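FERM, RhoGEF and pleckstrin domain protein 2 (Danio rerio, PDB 6D21) probably acts as a guanine nucleotide exchange factor for the small GTPase RAC1, and is represented here by its FERM domain, associated with membrane targeting. Local coordinates at residues Ala207-Met211 / Gly212-Phe216; Glu154-Gln157 / Glu158-Glu162; Tyr18-Glu21 / Ser22-Gly26; Gln27-Leu30 / Ser31-Arg35. All coordinates share one frame; numbering follows the deposited sequence.

Contact 1: residues Ala207-Met211 / Gly212-Phe216; sequences AVAHM and GLQVF
The thioether of Met211 overlaps the carboxamide of Gln214, the two side chains crossing at about a right angle at the closed end of a beta hairpin. Methyl CE lies 3.5 Å from Gln214 NE2, and SD is almost as near. With CG wedged between the backbone N and the carbonyl carbon (chi1 82°), the chain folds back at both later torsions, and this also sets CE over one face of the His210 ring, toward its rim. A type I turn, Ala209 to Gly212, joins two strands of the PH-like lobe. Gly212 N donates to Ala209 O (3.0 Å) from well above the carbonyl plane, whereas Ala209 N meets Gly212 O (2.9 Å) almost head-on. At Gly212 the backbone angles would drive any CB into Met211 O. Further along, Gln214 N reaches Ala207 O at 2.7 Å. Gln214 OE1 lies in the plane of the Phe216 ring, at its edge, and hydrogen-bonds a water at 2.9 Å. On the other sheet face Val208 CG2 meets Leu213 CD1 at 4.1 Å, where both residues also touch helix 263-281. Cutting Met211 back to an alanine would probably take the methyl off that face of the His210 ring and leave the Gln214 amide less confined. The chemistry implies a division of labour: backbone bonds fix the hairpin's register, while thioether, ring edge and water help to settle where the amide end of Gln214 lies.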
# COMPACT_ATOMS: atom_id res chain seq x y z
N ALA A 207 12.84 2.10 1.24
CA ALA A 207 11.63 1.51 0.73
C ALA A 207 11.99 0.44 -0.28
O ALA A 207 13.10 0.42 -0.84
CB ALA A 207 10.73 2.59 0.08
N VAL A 208 11.05 -0.47 -0.52
CA VAL A 208 11.27 -1.53 -1.49
C VAL A 208 10.09 -1.54 -2.43
O VAL A 208 8.95 -1.25 -2.03
CB VAL A 208 11.49 -2.91 -0.80
CG1 VAL A 208 10.25 -3.31 0.04
CG2 VAL A 208 11.86 -3.98 -1.83
N ALA A 209 10.36 -1.84 -3.70
CA ALA A 209 9.33 -1.82 -4.73
C ALA A 209 9.68 -2.83 -5.82
O ALA A 209 10.69 -3.52 -5.71
CB ALA A 209 9.20 -0.43 -5.31
N HIS A 210 8.86 -2.89 -6.87
CA HIS A 210 8.97 -3.95 -7.88
C HIS A 210 10.36 -4.03 -8.52
O HIS A 210 10.78 -5.11 -8.93
CB HIS A 210 7.92 -3.77 -8.98
CG HIS A 210 7.98 -2.44 -9.67
ND1 HIS A 210 8.80 -2.19 -10.75
CD2 HIS A 210 7.31 -1.29 -9.43
CE1 HIS A 210 8.64 -0.94 -11.14
NE2 HIS A 210 7.74 -0.37 -10.35
N MET A 211 11.06 -2.90 -8.58
CA MET A 211 12.36 -2.85 -9.27
C MET A 211 13.54 -3.07 -8.32
O MET A 211 14.66 -3.36 -8.76
CB MET A 211 12.53 -1.51 -9.99
CG MET A 211 13.01 -0.36 -9.09
SD MET A 211 11.91 0.20 -7.76
CE MET A 211 10.58 0.99 -8.68
N GLY A 212 13.32 -2.88 -7.02
CA GLY A 212 14.40 -3.00 -6.07
C GLY A 212 14.28 -2.04 -4.91
O GLY A 212 13.17 -1.71 -4.50
N LEU A 213 15.41 -1.60 -4.35
CA LEU A 213 15.34 -0.75 -3.15
C LEU A 213 15.41 0.73 -3.51
O LEU A 213 16.02 1.12 -4.50
CB LEU A 213 16.43 -1.12 -2.15
CG LEU A 213 16.07 -2.20 -1.13
CD1 LEU A 213 15.90 -3.57 -1.78
CD2 LEU A 213 17.09 -2.27 -0.04
N GLN A 214 14.78 1.55 -2.69
CA GLN A 214 14.85 2.99 -2.88
C GLN A 214 15.31 3.68 -1.61
O GLN A 214 15.10 3.18 -0.50
CB GLN A 214 13.51 3.56 -3.30
CG GLN A 214 13.05 3.08 -4.64
CD GLN A 214 11.54 3.17 -4.78
OE1 GLN A 214 10.82 3.21 -3.78
NE2 GLN A 214 11.06 3.20 -6.01
N VAL A 215 15.95 4.83 -1.78
CA VAL A 215 16.42 5.63 -0.67
C VAL A 215 15.84 7.02 -0.79
O VAL A 215 15.98 7.68 -1.83
CB VAL A 215 17.96 5.71 -0.64
CG1 VAL A 215 18.40 6.54 0.56
CG2 VAL A 215 18.56 4.32 -0.58
N PHE A 216 15.18 7.47 0.27
CA PHE A 216 14.60 8.81 0.27
C PHE A 216 15.22 9.67 1.34
O PHE A 216 15.52 9.20 2.43
CB PHE A 216 13.10 8.74 0.50
CG PHE A 216 12.32 8.25 -0.68
CD1 PHE A 216 12.17 6.89 -0.90
CD2 PHE A 216 11.71 9.14 -1.54
CE1 PHE A 216 11.43 6.43 -1.97
CE2 PHE A 216 10.97 8.69 -2.61
CZ PHE A 216 10.83 7.33 -2.84
O HOH W 1 8.30 1.93 -3.03

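Contact 2: residues Glu154-Gln157 / Glu158-Glu162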
# COMPACT_ATOMS: atom_id res chain seq x y z
N GLU A 154 -10.94 21.07 2.05
CA GLU A 154 -11.85 22.20 1.91
C GLU A 154 -11.46 23.18 0.80
O GLU A 154 -12.31 23.53 -0.02
CB GLU A 154 -11.96 22.96 3.23
CG GLU A 154 -13.11 23.93 3.23
CD GLU A 154 -13.13 24.82 4.48
OE1 GLU A 154 -12.37 24.56 5.44
OE2 GLU A 154 -13.90 25.78 4.48
N HIS A 155 -10.21 23.62 0.77
CA HIS A 155 -9.82 24.67 -0.18
C HIS A 155 -9.51 24.12 -1.58
O HIS A 155 -9.17 24.88 -2.50
CB HIS A 155 -8.60 25.43 0.34
CG HIS A 155 -7.33 24.65 0.27
ND1 HIS A 155 -7.02 23.67 1.20
CD2 HIS A 155 -6.31 24.67 -0.61
CE1 HIS A 155 -5.85 23.13 0.88
NE2 HIS A 155 -5.40 23.73 -0.21
N VAL A 156 -9.63 22.81 -1.74
CA VAL A 156 -9.34 22.14 -3.01
C VAL A 156 -10.65 21.69 -3.67
O VAL A 156 -10.67 21.20 -4.80
CB VAL A 156 -8.41 20.92 -2.78
CG1 VAL A 156 -7.92 20.32 -4.09
CG2 VAL A 156 -7.21 21.34 -1.93
N GLN A 157 -11.76 21.88 -2.97
CA GLN A 157 -13.02 21.30 -3.42
C GLN A 157 -13.48 21.92 -4.73
O GLN A 157 -13.99 21.21 -5.60
CB GLN A 157 -14.10 21.45 -2.33
CG GLN A 157 -13.83 20.52 -1.15
CD GLN A 157 -14.91 20.56 -0.07
OE1 GLN A 157 -15.11 19.57 0.65
NE2 GLN A 157 -15.59 21.68 0.05
N GLU A 158 -13.28 23.22 -4.89
CA GLU A 158 -13.65 23.89 -6.14
C GLU A 158 -12.87 23.33 -7.33
O GLU A 158 -13.43 23.09 -8.40
CB GLU A 158 -13.42 25.40 -6.04
CG GLU A 158 -14.33 26.10 -5.04
CD GLU A 158 -15.80 25.78 -5.26
OE1 GLU A 158 -16.30 25.99 -6.39
OE2 GLU A 158 -16.46 25.32 -4.30
N LYS A 159 -11.57 23.11 -7.14
CA LYS A 159 -10.76 22.53 -8.20
C LYS A 159 -11.17 21.10 -8.52
O LYS A 159 -11.19 20.70 -9.68
CB LYS A 159 -9.29 22.53 -7.83
CG LYS A 159 -8.43 22.29 -9.04
CD LYS A 159 -6.99 22.02 -8.71
CE LYS A 159 -6.28 21.57 -9.97
NZ LYS A 159 -6.34 22.63 -11.02
N ILE A 160 -11.48 20.33 -7.48
CA ILE A 160 -11.97 18.98 -7.67
C ILE A 160 -13.22 18.97 -8.55
O ILE A 160 -13.32 18.16 -9.46
CB ILE A 160 -12.27 18.30 -6.33
CG1 ILE A 160 -10.96 18.02 -5.57
CG2 ILE A 160 -13.01 16.99 -6.52
CD1 ILE A 160 -11.17 17.43 -4.20
N MET A 161 -14.15 19.89 -8.29
CA MET A 161 -15.42 19.90 -9.02
C MET A 161 -15.21 20.40 -10.44
O MET A 161 -15.78 19.86 -11.39
CB MET A 161 -16.46 20.74 -8.29
CG MET A 161 -17.03 20.07 -7.03
SD MET A 161 -18.21 21.08 -6.13
CE MET A 161 -17.16 22.43 -5.57
N GLU A 162 -14.40 21.44 -10.58
CA GLU A 162 -14.01 21.97 -11.87
C GLU A 162 -13.48 20.85 -12.77
O GLU A 162 -13.93 20.68 -13.90
CB GLU A 162 -12.97 23.08 -11.70
CG GLU A 162 -12.54 23.78 -12.97
CD GLU A 162 -11.53 24.90 -12.71
OE1 GLU A 162 -11.11 25.09 -11.55
OE2 GLU A 162 -11.17 25.60 -13.69
O HOH W 2 -12.35 25.05 -2.49
O HOH W 3 -10.17 24.68 -5.16
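A chi1 of -172° turns CG1 of Val156 opposite its backbone N, and Ile160 sets CG1 anti to its carbonyl carbon (chi1 -69°); the valine methyl and the isoleucine methylene then meet obliquely, CG1 to CG1, at 4.1 Å. The setting is the entry into helix 157-164 of the all-helical central lobe of the FERM domain, and the pair packs along the first turn of the helix. Both side chains face inward, Val156 onto Ala121 and Ile160 onto Ala124 of helix 117-132, with Leu150 touching each. Between the same two residues, Ile160 N donates to Val156 O at 2.9 Å with a nearly straight N-H (165°). One residue on, Met161 N repeats the step to Gln157 O at 3.0 Å.

Just before these direct bonds, water takes over the same four-residue spacing. One water links Glu154 O to Glu158 N, and a second links His155 O (2.8 Å) to Lys159 N (2.9 Å), so the carbonyls leading into the helix reach its amides through solvent. The carboxamide of Gln157 looks back along the chain, where its OE1 accepts from Gln153 NE2, whereas CG2 of Val156 sits over the centre of the neighbouring His155 ring. Met161, bent at its last torsion, curls its methyl toward the turn it follows: CE comes to 3.4 Å from Gln157 O.

Contact 3: residues Tyr18-Glu21 / Ser22-Gly26; sequences YELE and SKADG
Glu21 O takes the N-H of Ala24 at 3.1 Å, the one direct hydrogen bond between Tyr18-Glu21 and Ser22-Gly26, and it closes a type I beta turn. This turn carries the chain out of strand 15-21 toward helix 26-36 in the ubiquitin-like N-terminal lobe of the FERM domain, where an edge strand gives way to the helix that packs across the sheet. The donor stands well above the carbonyl plane, 53° out of it.

Apolar contact seals the inner side of the turn. Leu20 swings CG anti to its carbonyl carbon (chi1 -79°), and its CD2 branch comes to rest 3.6 Å from Ala24 CB. The same leucine also touches Leu29 and Asp32 of the helix, so strand, turn and helix share one side chain. On the outer side Glu21 holds CG between its backbone N and carbonyl carbon (chi1 58°), which brings the carboxylate obliquely across the base of Lys23, with Glu21 CD 3.7 Å from Lys23 CB. The charged ends do not meet, since Glu21 OE1 and Lys23 NZ stand 5.8 Å apart; any attraction between them is probably modest and exposed to solvent.

Backbone hydrogen bonds between Ser22 and Lys2 and between Ala24 and Ile65 tie the turn to its surroundings. At the far end Asp25 is the N-cap of the helix: its carboxylate oxygen OD1 accepts the backbone N-H of Leu28.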
# COMPACT_ATOMS: atom_id res chain seq x y z
N TYR A 18 -15.67 -13.24 9.74
CA TYR A 18 -15.18 -14.54 9.30
C TYR A 18 -15.09 -15.49 10.45
O TYR A 18 -14.45 -15.20 11.46
CB TYR A 18 -13.82 -14.39 8.63
CG TYR A 18 -13.88 -13.58 7.38
CD1 TYR A 18 -13.86 -12.19 7.43
CD2 TYR A 18 -14.00 -14.19 6.14
CE1 TYR A 18 -13.94 -11.45 6.29
CE2 TYR A 18 -14.08 -13.46 5.00
CZ TYR A 18 -14.05 -12.09 5.07
OH TYR A 18 -14.12 -11.35 3.93
N GLU A 19 -15.73 -16.65 10.31
CA GLU A 19 -15.65 -17.67 11.33
C GLU A 19 -14.59 -18.70 10.97
O GLU A 19 -14.61 -19.29 9.90
CB GLU A 19 -17.01 -18.33 11.54
CG GLU A 19 -18.14 -17.30 11.59
CD GLU A 19 -19.17 -17.61 12.64
OE1 GLU A 19 -20.28 -18.07 12.29
OE2 GLU A 19 -18.86 -17.39 13.83
N LEU A 20 -13.64 -18.88 11.89
CA LEU A 20 -12.48 -19.73 11.69
C LEU A 20 -12.20 -20.52 12.94
O LEU A 20 -12.54 -20.08 14.03
CB LEU A 20 -11.24 -18.92 11.33
CG LEU A 20 -11.05 -18.39 9.91
CD1 LEU A 20 -11.77 -17.07 9.75
CD2 LEU A 20 -9.57 -18.24 9.60
N GLU A 21 -11.58 -21.69 12.80
CA GLU A 21 -11.20 -22.45 13.98
C GLU A 21 -10.01 -21.77 14.65
O GLU A 21 -9.28 -21.02 14.01
CB GLU A 21 -10.88 -23.90 13.63
CG GLU A 21 -9.77 -24.05 12.59
CD GLU A 21 -9.15 -25.43 12.61
OE1 GLU A 21 -9.44 -26.21 13.55
OE2 GLU A 21 -8.36 -25.74 11.69
N SER A 22 -9.83 -22.05 15.94
CA SER A 22 -8.76 -21.44 16.73
C SER A 22 -7.37 -21.92 16.31
O SER A 22 -6.36 -21.36 16.73
CB SER A 22 -8.99 -21.74 18.21
OG SER A 22 -7.87 -21.36 19.00
N LYS A 23 -7.31 -22.96 15.48
CA LYS A 23 -6.04 -23.48 15.00
C LYS A 23 -5.59 -22.79 13.71
O LYS A 23 -4.56 -23.15 13.15
CB LYS A 23 -6.13 -24.99 14.77
CG LYS A 23 -6.06 -25.87 16.01
CD LYS A 23 -5.82 -27.32 15.61
CE LYS A 23 -6.34 -28.32 16.64
NZ LYS A 23 -6.16 -27.91 18.06
N ALA A 24 -6.36 -21.81 13.25
CA ALA A 24 -6.14 -21.23 11.93
C ALA A 24 -4.82 -20.47 11.77
O ALA A 24 -4.43 -19.66 12.60
CB ALA A 24 -7.30 -20.30 11.57
N ASP A 25 -4.14 -20.75 10.66
CA ASP A 25 -2.98 -19.97 10.26
C ASP A 25 -3.44 -18.62 9.69
O ASP A 25 -4.64 -18.35 9.60
CB ASP A 25 -2.15 -20.76 9.23
CG ASP A 25 -2.94 -21.11 7.97
OD1 ASP A 25 -3.94 -20.44 7.66
OD2 ASP A 25 -2.55 -22.09 7.29
N GLY A 26 -2.50 -17.77 9.31
CA GLY A 26 -2.88 -16.54 8.65
C GLY A 26 -3.42 -16.84 7.26
O GLY A 26 -4.29 -16.13 6.74

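Contact 4: residues Gln27-Leu30 / Ser31-Arg35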
# COMPACT_ATOMS: atom_id res chain seq x y z
N GLN A 27 -2.92 -17.92 6.65
CA GLN A 27 -3.24 -18.26 5.27
C GLN A 27 -4.72 -18.61 5.10
O GLN A 27 -5.33 -18.28 4.08
CB GLN A 27 -2.38 -19.42 4.78
CG GLN A 27 -2.56 -19.72 3.28
CD GLN A 27 -2.25 -18.50 2.41
OE1 GLN A 27 -1.13 -17.99 2.42
NE2 GLN A 27 -3.25 -18.03 1.67
N LEU A 28 -5.28 -19.29 6.10
CA LEU A 28 -6.69 -19.67 6.09
C LEU A 28 -7.60 -18.43 6.05
O LEU A 28 -8.55 -18.38 5.27
CB LEU A 28 -7.02 -20.54 7.32
CG LEU A 28 -8.39 -21.22 7.42
CD1 LEU A 28 -8.71 -22.04 6.17
CD2 LEU A 28 -8.43 -22.07 8.66
N LEU A 29 -7.29 -17.44 6.88
CA LEU A 29 -8.07 -16.20 6.88
C LEU A 29 -7.95 -15.46 5.53
O LEU A 29 -8.94 -14.97 5.00
CB LEU A 29 -7.62 -15.30 8.02
CG LEU A 29 -8.32 -13.94 8.11
CD1 LEU A 29 -9.83 -14.12 8.33
CD2 LEU A 29 -7.71 -13.10 9.23
N LEU A 30 -6.72 -15.37 5.01
CA LEU A 30 -6.49 -14.77 3.69
C LEU A 30 -7.30 -15.45 2.61
O LEU A 30 -7.94 -14.78 1.79
CB LEU A 30 -5.00 -14.83 3.31
CG LEU A 30 -4.01 -13.79 3.84
CD1 LEU A 30 -2.60 -14.36 3.83
CD2 LEU A 30 -4.05 -12.52 3.01
N SER A 31 -7.27 -16.78 2.61
CA SER A 31 -8.01 -17.54 1.61
C SER A 31 -9.51 -17.31 1.72
O SER A 31 -10.19 -17.13 0.71
CB SER A 31 -7.71 -19.04 1.74
OG SER A 31 -6.34 -19.27 1.47
N ASP A 32 -10.04 -17.33 2.95
CA ASP A 32 -11.46 -17.10 3.17
C ASP A 32 -11.87 -15.69 2.74
O ASP A 32 -12.96 -15.50 2.20
CB ASP A 32 -11.82 -17.33 4.64
CG ASP A 32 -11.80 -18.80 5.02
OD1 ASP A 32 -11.69 -19.66 4.11
OD2 ASP A 32 -11.90 -19.10 6.23
N VAL A 33 -11.01 -14.70 2.98
CA VAL A 33 -11.30 -13.33 2.54
C VAL A 33 -11.32 -13.27 1.01
O VAL A 33 -12.27 -12.73 0.42
CB VAL A 33 -10.28 -12.29 3.10
CG1 VAL A 33 -10.43 -10.95 2.39
CG2 VAL A 33 -10.43 -12.12 4.63
N PHE A 34 -10.28 -13.80 0.38
CA PHE A 34 -10.22 -13.85 -1.09
C PHE A 34 -11.46 -14.57 -1.69
O PHE A 34 -12.02 -14.13 -2.69
CB PHE A 34 -8.92 -14.53 -1.56
CG PHE A 34 -7.65 -13.82 -1.12
CD1 PHE A 34 -7.65 -12.45 -0.87
CD2 PHE A 34 -6.47 -14.52 -0.94
CE1 PHE A 34 -6.49 -11.78 -0.45
CE2 PHE A 34 -5.30 -13.87 -0.52
CZ PHE A 34 -5.31 -12.50 -0.27
N ARG A 35 -11.90 -15.66 -1.07
CA ARG A 35 -13.09 -16.35 -1.55
C ARG A 35 -14.36 -15.53 -1.34
O ARG A 35 -15.21 -15.45 -2.22
CB ARG A 35 -13.25 -17.70 -0.86
CG ARG A 35 -14.52 -18.47 -1.29
CD ARG A 35 -14.64 -19.80 -0.56
NE ARG A 35 -13.32 -20.40 -0.40
CZ ARG A 35 -12.70 -20.58 0.76
NH1 ARG A 35 -11.49 -21.11 0.78
NH2 ARG A 35 -13.30 -20.23 1.89
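Gln27 O accepts twice from Ser31, from N at 2.9 Å and from OG at 3.0 Å, the two donors approaching opposite faces of the carbonyl plane. Both residues lie on helix 26-36, the helix that covers the sheet of the ubiquitin-like N-terminal lobe. The hydroxyl thus spends its proton on the preceding turn. Asp32, Val33 and Phe34 satisfy their backbone N-H groups on the carbonyls of Leu28, Leu29 and Leu30, with Phe34 N to Leu30 O at 2.9 Å. On the outer surface NH2 of Arg35 comes from above the carboxylate plane of Asp32 to make a salt bridge with OD1 at 2.8 Å.

The inner surface is apolar: Leu29 and Val33 press on Leu47 of strand 45-50. Leu30 and Phe34 run side by side in the same direction, the Phe34 side chain also touching Phe45 and Ser42. Replacing Phe34 by an alanine would probably open a gap beside Leu30 and Phe45. A chi1 of -61° sends the Phe34 ring back over the preceding turn and a chi2 of -27° turns one face to Leu30 O, which sits toward the rim; Phe34 CZ comes to 3.5 Å from Leu30 CD2.

The four contacts sample the three lobes of one FERM domain. Contacts 3 and 4 share the ubiquitin-like lobe, their centres about 10 Å apart, and they touch: Tyr18 CZ packs on Val33 CG2 at 3.6 Å, and Leu20 CD2 reaches Leu29 N at the same distance, so the strand entering the turn lies against the helix leaving it. Contact 2, in the central helical lobe, is remote from both, about 45 Å from contact 3 between centres and on the opposite side of the chain's centre. Contact 1, in the PH-like lobe, stands about 33 Å from contact 2 and 28 Å from contact 4, again between centres. All four are local contacts, each between adjoining segments; the RhoGEF domain lies outside this chain.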